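Local coordinates for J domain-containing protein required for chloroplast accumulation response 1 (Arabidopsis thaliana, PDB 3AG7) that is required for chloroplast photorelocation movement, modulates chloroplast actin filaments, and needs the co-chaperone activity of its auxilin-like J domain for this movement, at residues V46-M49 and D50-E53; F90-L93 and Q94-W97. One frame throughout, in Å; residues are numbered along the deposited sequence.

How the interactions relate
Both interactions belong to the J domain of this largely helical chain, and each is local, formed by neighbours a few residues apart in one unbroken run. Interaction 1 comes first along the sequence, at the surface in the loop between helix 26-30 and helix 54-68, its centre about 16 Å from that of the chain. Interaction 2 follows within helix 80-100, its centre about 8 Å from that of the chain. The two centres are about 18 Å apart and the nearest atoms about 9 Å. Helix 26-30 meets side chains from both, while helix 54-68, which starts right after residues 50-53, packs against Phe90, Leu93 and Trp97. One contact thus shapes the approach to a helix, the other a helix packed against it.

Interaction 1 of 2, residues V46-M49 and D50-E53; sequences VPLM and DMIE
Val46 and Met51 meet through their ends, with CG1 of Val46 3.6 Å from the Met51 methyl CE. Met51 CE also lies 3.4 Å from Val46 O. The sulfur chain gets back there because CG of Met51 sits between its own backbone N and carbonyl carbon (chi1 59°) and the chain then bends at chi3. Asp50 turns one carboxylate oxygen, OD2, to the CG and CD of Pro47, 3.3 Å from CG, while Asp50 CB faces CG1 of Val46. Ile52 brings CD1 to within 3.4 Å of the Leu48 carbonyl O.

Two backbone bonds hold the chain in this tight bend: Asp50 N to Pro47 O at 3.0 Å, and Met51 N to Leu48 O at 3.1 Å. Water 1 bridges Met49 O, Ile52 N and Glu53 OE2, donating to the two oxygens and accepting from the nitrogen, and so links the turn to the N-cap residue. Farther out, Arg27 hydrogen-bonds the carbonyls of Met51 and Ile52, and Met51 packs on Leu30 of helix 26-30. The i to i+3 bonding is that of a short 3-10 turn, here leading to Glu53 at the N-cap of helix 54-68 in the J domain.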
loop_
_atom_site.group_PDB
_atom_site.type_symbol
_atom_site.label_atom_id
_atom_site.label_comp_id
_atom_site.label_asym_id
_atom_site.label_seq_id
_atom_site.Cartn_x
_atom_site.Cartn_y
_atom_site.Cartn_z
ATOM N N VAL A 46 6.102 -0.253 10.449
ATOM C CA VAL A 46 7.527 -0.536 10.273
ATOM C C VAL A 46 8.207 0.823 10.111
ATOM O O VAL A 46 7.924 1.507 9.145
ATOM C CB VAL A 46 7.858 -1.465 9.003
ATOM C CG1 VAL A 46 9.351 -1.835 8.999
ATOM C CG2 VAL A 46 7.005 -2.739 8.927
ATOM N N PRO A 47 9.080 1.231 11.063
ATOM C CA PRO A 47 9.765 2.532 11.049
ATOM C C PRO A 47 10.877 2.531 10.005
ATOM O O PRO A 47 11.301 1.454 9.581
ATOM C CB PRO A 47 10.381 2.611 12.449
ATOM C CG PRO A 47 10.580 1.172 12.843
ATOM C CD PRO A 47 9.482 0.399 12.216
ATOM N N LEU A 48 11.340 3.698 9.575
ATOM C CA LEU A 48 12.400 3.748 8.570
ATOM C C LEU A 48 13.638 2.935 9.009
ATOM O O LEU A 48 14.300 2.324 8.182
ATOM C CB LEU A 48 12.794 5.195 8.275
ATOM C CG LEU A 48 11.827 6.102 7.474
ATOM C CD1 LEU A 48 12.279 7.579 7.454
ATOM C CD2 LEU A 48 11.621 5.592 6.004
ATOM N N MET A 49 13.932 2.918 10.311
ATOM C CA MET A 49 15.131 2.278 10.783
ATOM C C MET A 49 15.077 0.762 10.652
ATOM O O MET A 49 16.120 0.126 10.741
ATOM C CB MET A 49 15.414 2.699 12.226
ATOM C CG MET A 49 15.915 4.164 12.277
ATOM S SD MET A 49 17.653 4.333 11.763
ATOM C CE MET A 49 18.495 3.600 13.146
ATOM N N ASP A 50 13.881 0.201 10.444
ATOM C CA ASP A 50 13.732 -1.233 10.247
ATOM C C ASP A 50 13.621 -1.634 8.771
ATOM O O ASP A 50 13.346 -2.791 8.452
ATOM C CB ASP A 50 12.524 -1.788 11.009
ATOM C CG ASP A 50 12.705 -1.778 12.511
ATOM O OD1 ASP A 50 13.846 -1.635 13.002
ATOM O OD2 ASP A 50 11.680 -1.962 13.193
ATOM N N MET A 51 13.877 -0.693 7.874
ATOM C CA MET A 51 13.814 -0.970 6.433
ATOM C C MET A 51 14.973 -0.277 5.727
ATOM O O MET A 51 14.793 0.444 4.724
ATOM C CB MET A 51 12.442 -0.567 5.851
ATOM C CG MET A 51 12.081 0.905 6.042
ATOM S SD MET A 51 10.502 1.356 5.263
ATOM C CE MET A 51 9.349 0.432 6.249
ATOM N N ILE A 52 16.160 -0.451 6.309
ATOM C CA ILE A 52 17.389 0.206 5.818
ATOM C C ILE A 52 18.058 -0.681 4.761
ATOM O O ILE A 52 18.156 -0.299 3.572
ATOM C CB ILE A 52 18.395 0.479 6.988
ATOM C CG1 ILE A 52 17.803 1.486 8.007
ATOM C CG2 ILE A 52 19.703 1.008 6.413
ATOM C CD1 ILE A 52 17.527 2.901 7.440
ATOM N N GLU A 53 18.454 -1.891 5.160
ATOM C CA GLU A 53 19.181 -2.757 4.242
ATOM C C GLU A 53 18.225 -3.386 3.251
ATOM O O GLU A 53 17.011 -3.450 3.502
ATOM C CB GLU A 53 20.012 -3.825 4.961
ATOM C CG GLU A 53 19.237 -5.011 5.528
ATOM C CD GLU A 53 18.617 -4.725 6.875
ATOM O OE1 GLU A 53 18.110 -5.696 7.504
ATOM O OE2 GLU A 53 18.636 -3.542 7.312
HETATM O O HOH W 1 16.679 -2.092 8.615
#

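Interaction 2 of 2, residues F90-L93 and Q94-W97; sequences FELL and QEAW
Phe90 and Gln94 begin a run of four consecutive i to i+4 hydrogen bonds that joins residues 90-93 to 94-97 over about two turns of helix 80-100. The Gln94 N to Phe90 O bond is 2.9 Å long, and Trp97 N to Leu93 O is 2.8 Å. Glu95 N to Glu91 O is somewhat longer at 3.2 Å, with Ala96 N to Leu92 O between.

Over this backbone, Gln94 folds back across one face of the Phe90 ring. Its CG makes a CH-pi contact 4.0 Å from the ring centroid, 19° off the normal and shifted toward the rim. A bend at chi2 (-139°) carries the amide on over the CE2 and CZ atoms of the ring, where Gln94 OE1 comes 3.5 Å from Phe90 CE2. Amide and ring planes are tilted 24° from each other. On another side Leu92 and Glu95 run alongside each other, pointing the same way. Water 2 bridges the Leu92 backbone O (2.8 Å) and Glu95 OE1 (2.7 Å), donating to both; Leu92 O thus accepts both this water and the Ala96 N-H.

Leu92 packs on helix 5-19, Leu93 and Ala96 on helix 26-30; Leu93 additionally meets helix 54-68, as does Phe90, and Trp97 stacks on Tyr61. Glu91, Gln94 and Glu95 make up the exposed polar side. The whole is an amphipathic alpha helix, its inward side chains building the helical core of the auxilin-like J domain.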
loop_
_atom_site.group_PDB
_atom_site.type_symbol
_atom_site.label_atom_id
_atom_site.label_comp_id
_atom_site.label_asym_id
_atom_site.label_seq_id
_atom_site.Cartn_x
_atom_site.Cartn_y
_atom_site.Cartn_z
ATOM N N PHE A 90 -1.761 -0.643 -4.214
ATOM C CA PHE A 90 -0.908 -1.682 -4.772
ATOM C C PHE A 90 -0.218 -1.174 -6.025
ATOM O O PHE A 90 0.940 -1.473 -6.236
ATOM C CB PHE A 90 -1.766 -2.915 -5.104
ATOM C CG PHE A 90 -0.967 -4.112 -5.481
ATOM C CD1 PHE A 90 -0.122 -4.719 -4.556
ATOM C CD2 PHE A 90 -1.017 -4.613 -6.756
ATOM C CE1 PHE A 90 0.603 -5.826 -4.898
ATOM C CE2 PHE A 90 -0.242 -5.738 -7.108
ATOM C CZ PHE A 90 0.558 -6.311 -6.197
ATOM N N GLU A 91 -0.948 -0.453 -6.876
ATOM C CA GLU A 91 -0.303 0.220 -8.041
ATOM C C GLU A 91 0.888 1.084 -7.626
ATOM O O GLU A 91 1.960 1.010 -8.254
ATOM C CB GLU A 91 -1.299 1.085 -8.812
ATOM C CG GLU A 91 -2.343 0.298 -9.546
ATOM C CD GLU A 91 -3.311 1.211 -10.311
ATOM O OE1 GLU A 91 -3.304 2.461 -10.097
ATOM O OE2 GLU A 91 -4.067 0.669 -11.142
ATOM N N LEU A 92 0.719 1.880 -6.562
ATOM C CA LEU A 92 1.795 2.756 -6.065
ATOM C C LEU A 92 2.949 1.934 -5.567
ATOM O O LEU A 92 4.094 2.225 -5.894
ATOM C CB LEU A 92 1.294 3.685 -4.964
ATOM C CG LEU A 92 0.297 4.754 -5.421
ATOM C CD1 LEU A 92 -0.528 5.252 -4.245
ATOM C CD2 LEU A 92 1.002 5.913 -6.130
ATOM N N LEU A 93 2.637 0.872 -4.825
ATOM C CA LEU A 93 3.673 0.002 -4.254
ATOM C C LEU A 93 4.488 -0.650 -5.373
ATOM O O LEU A 93 5.732 -0.665 -5.321
ATOM C CB LEU A 93 3.053 -1.050 -3.326
ATOM C CG LEU A 93 2.633 -0.490 -1.968
ATOM C CD1 LEU A 93 2.050 -1.604 -1.103
ATOM C CD2 LEU A 93 3.797 0.148 -1.199
ATOM N N GLN A 94 3.806 -1.163 -6.402
ATOM C CA GLN A 94 4.535 -1.850 -7.476
ATOM C C GLN A 94 5.488 -0.915 -8.206
ATOM O O GLN A 94 6.575 -1.324 -8.615
ATOM C CB GLN A 94 3.561 -2.474 -8.474
ATOM C CG GLN A 94 2.839 -3.656 -7.948
ATOM C CD GLN A 94 2.726 -4.744 -8.997
ATOM O OE1 GLN A 94 1.798 -4.749 -9.808
ATOM N NE2 GLN A 94 3.695 -5.673 -8.995
ATOM N N GLU A 95 5.033 0.308 -8.450
ATOM C CA GLU A 95 5.813 1.312 -9.193
ATOM C C GLU A 95 7.032 1.620 -8.338
ATOM O O GLU A 95 8.139 1.775 -8.858
ATOM C CB GLU A 95 4.937 2.574 -9.396
ATOM C CG GLU A 95 5.645 3.856 -9.980
ATOM C CD GLU A 95 4.991 5.288 -9.677
ATOM O OE1 GLU A 95 3.960 5.509 -8.915
ATOM O OE2 GLU A 95 5.591 6.250 -10.238
ATOM N N ALA A 96 6.827 1.701 -7.007
ATOM C CA ALA A 96 7.949 2.037 -6.129
ATOM C C ALA A 96 8.940 0.896 -5.964
ATOM O O ALA A 96 10.150 1.132 -5.878
ATOM C CB ALA A 96 7.427 2.526 -4.749
ATOM N N TRP A 97 8.438 -0.336 -5.928
ATOM C CA TRP A 97 9.261 -1.555 -5.901
ATOM C C TRP A 97 10.177 -1.651 -7.115
ATOM O O TRP A 97 11.392 -1.920 -7.014
ATOM C CB TRP A 97 8.315 -2.758 -5.865
ATOM C CG TRP A 97 8.967 -4.120 -5.988
ATOM C CD1 TRP A 97 8.804 -5.017 -7.009
ATOM C CD2 TRP A 97 9.819 -4.769 -5.024
ATOM N NE1 TRP A 97 9.516 -6.168 -6.755
ATOM C CE2 TRP A 97 10.134 -6.048 -5.543
ATOM C CE3 TRP A 97 10.336 -4.400 -3.773
ATOM C CZ2 TRP A 97 10.938 -6.964 -4.851
ATOM C CZ3 TRP A 97 11.162 -5.301 -3.095
ATOM C CH2 TRP A 97 11.456 -6.562 -3.646
HETATM O O HOH W 2 4.635 4.925 -6.331
#